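Local coordinates for protein DyP2 (Amycolatopsis sp. ATCC 39116, PDB 4G2C) that probably oxidises dyes and lignin-related substrates as a haem-containing peroxidase of the dye-decolourising family that also binds manganese, at residues 39-44 / 227-232; 46-51 / 93-98; 200-205 / 380-385; 278-283 / 399-404. One frame throughout, in Å; residues are numbered along the deposited sequence.

Contact 1 (39-44 / 227-232)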
# COMPACT_ATOMS: atom_id res chain seq x y z
N SER A 39 -19.48 -9.21 -8.41
CA SER A 39 -19.98 -8.37 -9.49
C SER A 39 -20.88 -7.31 -8.86
O SER A 39 -22.06 -7.55 -8.58
CB SER A 39 -20.76 -9.22 -10.51
OG SER A 39 -20.05 -10.42 -10.83
N TRP A 40 -20.30 -6.14 -8.58
CA TRP A 40 -21.00 -5.14 -7.80
C TRP A 40 -22.28 -4.63 -8.49
O TRP A 40 -23.24 -4.23 -7.83
CB TRP A 40 -20.08 -3.97 -7.40
CG TRP A 40 -19.84 -2.94 -8.46
CD1 TRP A 40 -18.78 -2.89 -9.34
CD2 TRP A 40 -20.64 -1.78 -8.75
NE1 TRP A 40 -18.89 -1.78 -10.16
CE2 TRP A 40 -20.02 -1.08 -9.81
CE3 TRP A 40 -21.84 -1.27 -8.21
CZ2 TRP A 40 -20.56 0.10 -10.35
CZ3 TRP A 40 -22.37 -0.08 -8.75
CH2 TRP A 40 -21.72 0.58 -9.81
N LYS A 41 -22.30 -4.67 -9.82
CA LYS A 41 -23.44 -4.12 -10.55
C LYS A 41 -24.67 -5.01 -10.49
O LYS A 41 -25.78 -4.54 -10.70
CB LYS A 41 -23.06 -3.86 -12.00
CG LYS A 41 -22.11 -2.68 -12.20
CD LYS A 41 -21.91 -2.38 -13.67
CE LYS A 41 -21.05 -1.14 -13.89
NZ LYS A 41 -20.91 -0.79 -15.34
N SER A 42 -24.49 -6.29 -10.22
CA SER A 42 -25.62 -7.20 -10.22
C SER A 42 -25.74 -7.92 -8.89
O SER A 42 -26.47 -8.90 -8.76
CB SER A 42 -25.52 -8.21 -11.38
OG SER A 42 -24.42 -9.08 -11.21
N ALA A 43 -25.01 -7.43 -7.89
CA ALA A 43 -25.12 -7.95 -6.53
C ALA A 43 -26.55 -7.78 -6.02
O ALA A 43 -27.20 -6.75 -6.28
CB ALA A 43 -24.13 -7.23 -5.61
N THR A 44 -27.05 -8.78 -5.30
CA THR A 44 -28.35 -8.65 -4.63
C THR A 44 -28.27 -9.14 -3.19
O THR A 44 -27.22 -9.56 -2.71
CB THR A 44 -29.49 -9.43 -5.35
OG1 THR A 44 -29.28 -10.84 -5.25
CG2 THR A 44 -29.61 -9.01 -6.82
N LEU A 227 -13.44 -6.87 -7.43
CA LEU A 227 -14.66 -6.66 -8.20
C LEU A 227 -14.49 -7.22 -9.61
O LEU A 227 -13.47 -6.99 -10.28
CB LEU A 227 -15.01 -5.17 -8.27
CG LEU A 227 -15.09 -4.53 -6.87
CD1 LEU A 227 -15.46 -3.05 -6.96
CD2 LEU A 227 -16.08 -5.29 -6.00
N THR A 228 -15.50 -7.96 -10.05
CA THR A 228 -15.42 -8.64 -11.33
C THR A 228 -15.34 -7.62 -12.44
O THR A 228 -14.68 -7.86 -13.45
CB THR A 228 -16.65 -9.55 -11.54
OG1 THR A 228 -16.65 -10.57 -10.53
CG2 THR A 228 -16.59 -10.21 -12.90
N GLU A 229 -16.00 -6.48 -12.23
CA GLU A 229 -16.00 -5.37 -13.18
C GLU A 229 -14.59 -4.79 -13.33
O GLU A 229 -14.23 -4.24 -14.37
CB GLU A 229 -16.96 -4.25 -12.73
CG GLU A 229 -18.47 -4.59 -12.77
CD GLU A 229 -18.95 -5.47 -11.61
OE1 GLU A 229 -18.14 -5.80 -10.72
OE2 GLU A 229 -20.14 -5.84 -11.60
N ASP A 230 -13.80 -4.88 -12.26
CA ASP A 230 -12.42 -4.42 -12.31
C ASP A 230 -11.57 -5.44 -13.09
O ASP A 230 -10.68 -5.07 -13.85
CB ASP A 230 -11.85 -4.21 -10.91
CG ASP A 230 -12.16 -2.81 -10.35
OD1 ASP A 230 -12.54 -1.91 -11.12
OD2 ASP A 230 -11.99 -2.61 -9.12
N VAL A 231 -11.87 -6.72 -12.92
CA VAL A 231 -11.12 -7.74 -13.64
C VAL A 231 -11.42 -7.65 -15.13
O VAL A 231 -10.51 -7.77 -15.96
CB VAL A 231 -11.34 -9.15 -13.08
CG1 VAL A 231 -10.50 -10.16 -13.84
CG2 VAL A 231 -11.00 -9.19 -11.59
N ASP A 232 -12.67 -7.39 -15.48
CA ASP A 232 -13.00 -7.19 -16.89
C ASP A 232 -12.26 -5.99 -17.47
O ASP A 232 -11.74 -6.04 -18.58
CB ASP A 232 -14.52 -7.00 -17.09
CG ASP A 232 -15.31 -8.24 -16.73
OD1 ASP A 232 -14.69 -9.32 -16.59
OD2 ASP A 232 -16.54 -8.13 -16.59
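Glu229 reaches from the first turn of helix 228-237 to the backbone of the loop at Trp40 and Lys41. The hydrogen bonds are unequal. Lys41 N donates to Glu229 OE2 at 3.0 Å in a nearly straight bond of 171°, arriving from above the carboxylate plane. Trp40 N gives a weak, more bent bond to Glu229 OE1 at 3.1 Å. The bend of the glutamate at chi2 (77°) brings both oxygens to the two successive N-H groups. The hydroxyl of Thr228 is hydrogen-bonded to Thr37, just before the loop segment. Packing contacts surround this grip. Trp40 CD1 lies 3.3 Å from Glu229 OE1, with ring and carboxylate planes 49° apart. The same CD1 meets the methyl Leu227 CD1 at 4.1 Å. Lys41 CG sits over a face of the indole, 3.5 Å above its plane. Lys41 NZ does not meet the carboxylate; it forms a salt bridge with Glu102 of helix 94-107. With the carboxylate replaced by the methyl of an alanine, the N-H groups of Trp40 and Lys41 would probably lose these acceptors. The chemistry is thus that of a carboxylate held by backbone amides, which joins the N-terminal loop to the start of a helix at the protein surface.

Contact 2 (46-51 / 93-98)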
# COMPACT_ATOMS: atom_id res chain seq x y z
N GLU A 46 -27.84 -9.90 0.52
CA GLU A 46 -26.88 -9.52 1.53
C GLU A 46 -25.66 -8.82 0.93
O GLU A 46 -25.17 -7.84 1.48
CB GLU A 46 -26.46 -10.74 2.35
CG GLU A 46 -27.65 -11.37 3.07
CD GLU A 46 -27.31 -12.67 3.78
OE1 GLU A 46 -26.26 -13.28 3.46
OE2 GLU A 46 -28.10 -13.07 4.66
N ALA A 47 -25.19 -9.31 -0.22
CA ALA A 47 -24.04 -8.72 -0.87
C ALA A 47 -24.31 -7.26 -1.20
O ALA A 47 -23.43 -6.41 -1.06
CB ALA A 47 -23.64 -9.50 -2.13
N ALA A 48 -25.52 -6.97 -1.66
CA ALA A 48 -25.91 -5.60 -1.98
C ALA A 48 -25.95 -4.73 -0.71
O ALA A 48 -25.51 -3.58 -0.70
CB ALA A 48 -27.25 -5.59 -2.69
N THR A 49 -26.49 -5.29 0.36
CA THR A 49 -26.51 -4.61 1.64
C THR A 49 -25.08 -4.31 2.09
O THR A 49 -24.78 -3.20 2.54
CB THR A 49 -27.22 -5.49 2.70
OG1 THR A 49 -28.52 -5.87 2.21
CG2 THR A 49 -27.38 -4.74 4.02
N MET A 50 -24.20 -5.29 1.96
CA MET A 50 -22.81 -5.13 2.39
C MET A 50 -22.18 -3.92 1.74
O MET A 50 -21.48 -3.15 2.40
CB MET A 50 -22.00 -6.39 2.08
CG MET A 50 -20.52 -6.29 2.48
SD MET A 50 -19.59 -5.50 1.17
CE MET A 50 -19.69 -6.75 -0.11
N LEU A 51 -22.43 -3.75 0.45
CA LEU A 51 -21.94 -2.59 -0.29
C LEU A 51 -22.50 -1.27 0.20
O LEU A 51 -21.81 -0.24 0.11
CB LEU A 51 -22.26 -2.74 -1.78
CG LEU A 51 -21.36 -3.66 -2.60
CD1 LEU A 51 -21.88 -3.78 -4.04
CD2 LEU A 51 -19.92 -3.15 -2.59
N SER A 93 -21.18 5.41 0.92
CA SER A 93 -20.93 3.97 0.97
C SER A 93 -20.03 3.52 -0.16
O SER A 93 -19.84 4.24 -1.15
CB SER A 93 -22.25 3.21 0.84
OG SER A 93 -22.86 3.57 -0.38
N ALA A 94 -19.50 2.32 -0.03
CA ALA A 94 -18.78 1.71 -1.13
C ALA A 94 -19.58 1.84 -2.42
O ALA A 94 -19.05 2.27 -3.46
CB ALA A 94 -18.50 0.25 -0.84
N ARG A 95 -20.86 1.47 -2.37
CA ARG A 95 -21.68 1.48 -3.59
C ARG A 95 -21.81 2.88 -4.21
O ARG A 95 -21.67 3.05 -5.42
CB ARG A 95 -23.07 0.89 -3.35
CG ARG A 95 -23.86 0.79 -4.66
CD ARG A 95 -25.36 0.61 -4.44
NE ARG A 95 -25.67 -0.63 -3.73
CZ ARG A 95 -25.73 -1.83 -4.31
NH1 ARG A 95 -25.48 -1.95 -5.61
NH2 ARG A 95 -26.02 -2.90 -3.58
N THR A 96 -22.10 3.88 -3.38
CA THR A 96 -22.15 5.25 -3.90
C THR A 96 -20.81 5.61 -4.55
O THR A 96 -20.77 6.27 -5.60
CB THR A 96 -22.47 6.28 -2.80
OG1 THR A 96 -23.78 6.02 -2.27
CG2 THR A 96 -22.44 7.69 -3.37
N HIS A 97 -19.71 5.19 -3.94
CA HIS A 97 -18.40 5.52 -4.49
C HIS A 97 -18.25 4.89 -5.88
O HIS A 97 -17.76 5.53 -6.81
CB HIS A 97 -17.27 5.05 -3.58
CG HIS A 97 -15.91 5.21 -4.19
ND1 HIS A 97 -14.88 4.31 -3.98
CD2 HIS A 97 -15.42 6.15 -5.03
CE1 HIS A 97 -13.82 4.70 -4.66
NE2 HIS A 97 -14.11 5.81 -5.31
N LEU A 98 -18.67 3.64 -5.99
CA LEU A 98 -18.53 2.89 -7.24
C LEU A 98 -19.33 3.55 -8.36
O LEU A 98 -18.84 3.70 -9.50
CB LEU A 98 -18.97 1.44 -7.02
CG LEU A 98 -17.98 0.65 -6.16
CD1 LEU A 98 -18.48 -0.76 -5.84
CD2 LEU A 98 -16.62 0.59 -6.85
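The guanidinium of Arg95 lies against helix 45-53, with Leu51 over one face and Ala48 at the edge. On the face, Leu51 CD1 stands 4.1 Å above the plane, displaced toward the rim. At the edge, the methyl Ala48 CB lies in the plane, close to Arg95 NH2. Beside it, Arg95 NH2 donates to Ala48 O at 3.0 Å. That bond is bent (140°), and the oxygen lies somewhat out of the guanidinium plane. The chain of Arg95 leaves with CG anti to the backbone N and turns at chi3 (-62°), which lays the group along the neighbouring helix. Arg95 NE forms a salt bridge with Asp52, so the arginine holds both a carbonyl and a carboxylate of helix 45-53. Were a methionine to stand here, Asp52 would probably lose its charged mate and Ala48 O its donor.

The backbone adds a second link. Arg95 N donates to Leu51 O at 3.2 Å. Apolar packing adds to this: Leu51 CD2 packs on Ala94 CB at 4.1 Å and on Leu98 CD1. Ser93 caps helix 94-107 through Ser93 OG, which accepts from Thr96 N at 3.1 Å and ties down the first turn.

The short helical segments cross at 81°, nearly perpendicular. The arrangement is an N-capped helix start set against the end of another helix, and it fastens helix 45-53 to helix 94-107 of the DyP alpha+beta domain.

Contact 3 (200-205 / 380-385)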
# COMPACT_ATOMS: atom_id res chain seq x y z
N SER A 200 -0.12 15.15 5.56
CA SER A 200 -0.71 15.52 4.28
C SER A 200 -0.08 14.70 3.16
O SER A 200 1.15 14.60 3.06
CB SER A 200 -0.55 17.02 4.01
OG SER A 200 -0.97 17.80 5.14
N GLY A 201 -0.93 14.10 2.34
CA GLY A 201 -0.47 13.36 1.18
C GLY A 201 -0.61 14.20 -0.08
O GLY A 201 -1.59 14.92 -0.27
N LEU A 202 0.39 14.11 -0.94
CA LEU A 202 0.36 14.83 -2.21
C LEU A 202 0.78 13.84 -3.28
O LEU A 202 1.92 13.35 -3.27
CB LEU A 202 1.32 16.02 -2.17
CG LEU A 202 1.47 16.79 -3.49
CD1 LEU A 202 0.20 17.61 -3.78
CD2 LEU A 202 2.73 17.67 -3.49
N GLY A 203 -0.15 13.52 -4.18
CA GLY A 203 0.12 12.55 -5.23
C GLY A 203 1.13 13.05 -6.25
O GLY A 203 1.13 14.22 -6.61
N LEU A 204 1.99 12.15 -6.73
CA LEU A 204 2.94 12.48 -7.79
C LEU A 204 2.64 11.70 -9.06
O LEU A 204 2.26 10.53 -9.01
CB LEU A 204 4.36 12.11 -7.37
CG LEU A 204 4.98 12.59 -6.07
CD1 LEU A 204 6.34 11.89 -5.88
CD2 LEU A 204 5.13 14.10 -6.08
N ALA A 205 2.83 12.33 -10.20
CA ALA A 205 2.63 11.66 -11.48
C ALA A 205 3.79 11.93 -12.43
O ALA A 205 4.46 12.97 -12.33
CB ALA A 205 1.30 12.11 -12.12
N TYR A 380 4.18 11.73 0.43
CA TYR A 380 4.16 13.00 1.13
C TYR A 380 5.44 13.80 0.90
O TYR A 380 6.48 13.25 0.55
CB TYR A 380 3.95 12.79 2.62
CG TYR A 380 5.16 12.23 3.34
CD1 TYR A 380 6.12 13.09 3.87
CD2 TYR A 380 5.34 10.86 3.49
CE1 TYR A 380 7.24 12.58 4.54
CE2 TYR A 380 6.44 10.35 4.16
CZ TYR A 380 7.39 11.22 4.68
OH TYR A 380 8.49 10.73 5.35
N GLY A 381 5.34 15.10 1.14
CA GLY A 381 6.48 15.99 1.02
C GLY A 381 6.44 16.82 -0.26
O GLY A 381 5.80 16.45 -1.24
N ARG A 382 7.12 17.96 -0.24
CA ARG A 382 7.25 18.75 -1.45
C ARG A 382 8.72 18.81 -1.83
O ARG A 382 9.59 18.85 -0.96
CB ARG A 382 6.66 20.15 -1.28
CG ARG A 382 5.14 20.18 -1.13
CD ARG A 382 4.62 21.61 -1.20
NE ARG A 382 3.18 21.69 -1.40
CZ ARG A 382 2.58 21.64 -2.59
NH1 ARG A 382 3.30 21.50 -3.70
NH2 ARG A 382 1.25 21.72 -2.67
N ARG A 383 8.99 18.80 -3.12
CA ARG A 383 10.36 18.93 -3.59
C ARG A 383 10.40 19.89 -4.77
O ARG A 383 9.36 20.24 -5.33
CB ARG A 383 10.91 17.58 -4.00
CG ARG A 383 10.04 16.87 -5.00
CD ARG A 383 10.34 15.39 -4.97
NE ARG A 383 11.60 15.05 -5.62
CZ ARG A 383 12.00 13.79 -5.79
NH1 ARG A 383 11.24 12.80 -5.33
NH2 ARG A 383 13.15 13.53 -6.40
N HIS A 384 11.60 20.32 -5.14
CA HIS A 384 11.74 21.30 -6.20
C HIS A 384 12.36 20.69 -7.46
O HIS A 384 12.64 21.39 -8.43
CB HIS A 384 12.55 22.49 -5.69
CG HIS A 384 12.04 23.05 -4.40
ND1 HIS A 384 10.80 23.65 -4.29
CD2 HIS A 384 12.57 23.07 -3.16
CE1 HIS A 384 10.60 24.03 -3.04
NE2 HIS A 384 11.66 23.69 -2.33
N ASP A 385 12.54 19.37 -7.45
CA ASP A 385 13.11 18.68 -8.59
C ASP A 385 12.14 17.65 -9.19
O ASP A 385 11.45 16.93 -8.47
CB ASP A 385 14.43 18.00 -8.18
CG ASP A 385 14.23 16.88 -7.16
OD1 ASP A 385 13.58 17.10 -6.12
OD2 ASP A 385 14.73 15.77 -7.42
O HOH W 1 2.70 16.60 1.65
O HOH W 2 4.65 13.94 -2.11
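Leu202 and Arg382 provide the side-chain contact, crossing at about a right angle. The methyl Leu202 CD2 lies over one face of the Arg382 guanidinium, offset toward its rim and 3.9 Å from Arg382 NH1. The same methyl is 4.0 Å from Gly381 O. Leu202 has its CG anti to the backbone N (chi1 176°), and this torsion sets its CD2 methyl against both. At the other end, Tyr380 CB rests 3.4 Å from Ser200 O.

Water supplies polar links. One molecule donates to Ser200 O at 2.9 Å and accepts from Gly381 N at 3.1 Å. A second donates to Leu202 O and to Gly381 O, the latter at 2.9 Å. Gly381 thus has both its N-H and its carbonyl bridged to strand 193-205. At its backbone angles a CB would press on the preceding carbonyl O.

A salt bridge stiffens the loop. Arg383 grips Asp385 side-on, with Arg383 NE on Asp385 OD1 and Arg383 NH2 on Asp385 OD2. Arg383 NH1 is bonded to His214 O, and Asp385 has a second partner in Arg396.

Leu202 bonds directly to Thr379 next door. Between 200-205 and 380-385 themselves, the chemistry implies a seam whose hydrogen bonds run through water.

Contact 4 (278-283 / 399-404). With HEM (protoporphyrin IX containing Fe), chain C.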
# COMPACT_ATOMS: atom_id res chain seq x y z
N GLN A 278 11.74 8.57 2.62
CA GLN A 278 12.58 8.18 1.49
C GLN A 278 13.78 9.12 1.30
O GLN A 278 13.62 10.28 0.95
CB GLN A 278 11.75 8.19 0.21
CG GLN A 278 10.60 7.18 0.19
CD GLN A 278 9.89 7.17 -1.15
OE1 GLN A 278 8.84 7.80 -1.32
NE2 GLN A 278 10.46 6.47 -2.12
N ASN A 279 14.99 8.62 1.53
CA ASN A 279 16.19 9.35 1.19
C ASN A 279 16.50 9.11 -0.29
O ASN A 279 17.27 8.21 -0.64
CB ASN A 279 17.36 8.91 2.08
CG ASN A 279 18.62 9.75 1.86
OD1 ASN A 279 18.85 10.30 0.79
ND2 ASN A 279 19.44 9.84 2.89
N VAL A 280 15.87 9.90 -1.15
CA VAL A 280 16.01 9.77 -2.59
C VAL A 280 17.47 9.90 -2.99
O VAL A 280 17.97 9.13 -3.82
CB VAL A 280 15.21 10.83 -3.31
CG1 VAL A 280 15.36 10.68 -4.83
CG2 VAL A 280 13.76 10.75 -2.89
N ARG A 281 18.15 10.86 -2.38
CA ARG A 281 19.57 11.08 -2.65
C ARG A 281 20.37 9.78 -2.55
O ARG A 281 21.12 9.42 -3.46
CB ARG A 281 20.15 12.14 -1.70
CG ARG A 281 21.67 12.31 -1.81
CD ARG A 281 22.12 13.76 -1.54
NE ARG A 281 22.12 14.14 -0.12
CZ ARG A 281 21.61 15.28 0.37
NH1 ARG A 281 21.03 16.17 -0.44
NH2 ARG A 281 21.68 15.53 1.67
N LEU A 282 20.22 9.09 -1.43
CA LEU A 282 21.05 7.92 -1.17
C LEU A 282 20.65 6.78 -2.10
O LEU A 282 21.49 5.97 -2.54
CB LEU A 282 20.89 7.51 0.29
CG LEU A 282 21.59 6.27 0.81
CD1 LEU A 282 23.09 6.38 0.69
CD2 LEU A 282 21.18 6.09 2.26
N PHE A 283 19.35 6.71 -2.41
CA PHE A 283 18.85 5.66 -3.29
C PHE A 283 19.41 5.83 -4.70
O PHE A 283 19.75 4.85 -5.35
CB PHE A 283 17.30 5.62 -3.30
CG PHE A 283 16.74 4.39 -3.96
CD1 PHE A 283 16.59 3.21 -3.25
CD2 PHE A 283 16.39 4.41 -5.31
CE1 PHE A 283 16.09 2.07 -3.86
CE2 PHE A 283 15.89 3.28 -5.92
CZ PHE A 283 15.74 2.11 -5.20
N LYS A 399 15.45 13.73 2.87
CA LYS A 399 14.50 13.54 3.98
C LYS A 399 13.23 14.34 3.80
O LYS A 399 13.14 15.19 2.91
CB LYS A 399 15.15 13.92 5.31
CG LYS A 399 15.60 15.38 5.38
CD LYS A 399 16.13 15.73 6.77
CE LYS A 399 16.62 17.19 6.83
NZ LYS A 399 16.89 17.64 8.23
N ASP A 400 12.24 14.08 4.66
CA ASP A 400 11.00 14.87 4.73
C ASP A 400 10.12 14.76 3.50
O ASP A 400 9.19 15.55 3.31
CB ASP A 400 11.30 16.34 5.01
CG ASP A 400 11.77 16.58 6.43
OD1 ASP A 400 11.70 15.64 7.25
OD2 ASP A 400 12.19 17.71 6.74
N VAL A 401 10.44 13.79 2.65
CA VAL A 401 9.53 13.31 1.62
C VAL A 401 9.49 11.79 1.78
O VAL A 401 10.36 11.20 2.44
CB VAL A 401 10.06 13.60 0.21
CG1 VAL A 401 10.31 15.10 -0.01
CG2 VAL A 401 11.33 12.78 -0.03
N GLY A 402 8.50 11.15 1.18
CA GLY A 402 8.41 9.71 1.27
C GLY A 402 7.02 9.18 1.06
O GLY A 402 6.22 9.79 0.33
N LEU A 403 6.72 8.05 1.69
CA LEU A 403 5.44 7.40 1.45
C LEU A 403 4.61 7.24 2.71
O LEU A 403 5.06 6.69 3.71
CB LEU A 403 5.63 6.03 0.77
CG LEU A 403 4.37 5.20 0.45
CD1 LEU A 403 3.51 5.86 -0.64
CD2 LEU A 403 4.75 3.77 0.03
N LEU A 404 3.37 7.70 2.63
CA LEU A 404 2.39 7.37 3.64
C LEU A 404 1.87 5.99 3.23
O LEU A 404 0.91 5.88 2.48
CB LEU A 404 1.27 8.41 3.70
CG LEU A 404 1.58 9.86 4.11
CD1 LEU A 404 0.30 10.69 4.11
CD2 LEU A 404 2.24 9.94 5.47
CHA HEM C . 4.92 -2.58 -5.75
CHB HEM C . 7.72 1.08 -4.19
CHC HEM C . 6.64 0.02 0.42
CHD HEM C . 4.52 -4.05 -1.10
C1A HEM C . 5.76 -1.49 -5.73
C2A HEM C . 6.27 -0.81 -6.91
C3A HEM C . 7.04 0.20 -6.47
C4A HEM C . 7.03 0.20 -5.02
CMA HEM C . 7.80 1.20 -7.35
CAA HEM C . 5.96 -1.21 -8.38
CBA HEM C . 4.64 -0.57 -8.81
CGA HEM C . 3.44 -1.42 -8.42
O1A HEM C . 3.39 -2.61 -8.77
O2A HEM C . 2.52 -0.91 -7.75
C1B HEM C . 7.70 1.13 -2.81
C2B HEM C . 8.37 2.09 -1.93
C3B HEM C . 8.06 1.78 -0.66
C4B HEM C . 7.17 0.64 -0.68
CMB HEM C . 9.30 3.23 -2.42
CAB HEM C . 8.48 2.48 0.65
CBB HEM C . 8.92 3.75 0.64
C1C HEM C . 6.04 -1.21 0.41
C2C HEM C . 5.74 -2.03 1.58
C3C HEM C . 5.14 -3.15 1.15
C4C HEM C . 5.04 -3.07 -0.29
CMC HEM C . 6.04 -1.64 3.06
CAC HEM C . 4.66 -4.35 2.01
CBC HEM C . 5.15 -4.57 3.24
C1D HEM C . 4.38 -4.00 -2.47
C2D HEM C . 3.61 -4.95 -3.23
C3D HEM C . 3.73 -4.46 -4.67
C4D HEM C . 4.56 -3.30 -4.64
CMD HEM C . 2.83 -6.16 -2.70
CAD HEM C . 3.14 -5.09 -5.92
CBD HEM C . 4.03 -6.29 -6.18
CGD HEM C . 3.36 -7.00 -7.32
O1D HEM C . 2.16 -7.36 -7.17
O2D HEM C . 4.02 -7.16 -8.38
NA HEM C . 6.23 -0.85 -4.61
NB HEM C . 6.98 0.27 -2.00
NC HEM C . 5.60 -1.89 -0.71
ND HEM C . 4.92 -3.06 -3.33
FE HEM C . 6.13 -1.42 -2.67
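Gln278 presses its side chain against Gly402, and this is the tight part of the contact. Gln278 OE1 comes within 3.2 Å of Gly402 CA, and Gln278 CG lies 3.5 Å from the same carbon. Gly402 lacks a side chain, and a CB there would clash with Gln278 N. The twist of its backbone would also drive such a carbon into the carbonyl of Val401. Beside it, Gln278 N donates to Val401 O at 3.0 Å. Val401 CG2 closes on Gln278 O at 3.5 Å. The chain of Gln278 runs extended beyond CG and carries its amide to the haem, where Gln278 NE2 lies 3.5 Å from the methyl HEM CMB. That nitrogen donates to Glu213, and Gln278 OE1 takes a weak bond from His214 N, so the buried amide has partners at both ends. Leu403 joins the wall from strand 402-409, with Leu403 CD2 3.9 Å from HEM C3B.

Gln278 and Leu403 belong to the haem pocket. The pairing sits where strand 267-278 runs antiparallel to strand 402-409, and the chain then turns into helix 280-293. Asn279 is the centre of an inverse gamma turn and caps that helix, its OD1 accepting from Leu282 N at 2.9 Å.

The packing thins away from the haem. Val280 CG2 meets Val401 CG2 at 4.3 Å. Farther out, Lys399 is exposed, and its CB points away from the other segment. Asp400 is exposed too, with its backbone N bonded to Glu277 on strand 267-278.

In the fold
Contacts 2 and 4 are buried, whereas contacts 1 and 3 lie at the surface. Contacts 1 and 2 form one cluster, their centres 11 Å apart, and they touch where Trp40 CG meets Leu98 CD1 at 3.7 Å. Contacts 3 and 4 form another, also with centres 11 Å apart, joined by a probable hydrogen bond from Tyr380 N to Gly402 O; strands 374-380 and 402-409 pair here. Contacts 1 and 4 lie on opposite sides of the chain's centre, as do 2 and 4. In contacts 1 and 2 a charged side chain meets backbone groups beside apolar packing, and both involve Leu98 of helix 94-107. Water bridges serve contact 3, while contact 4 combines strand pairing with haem packing.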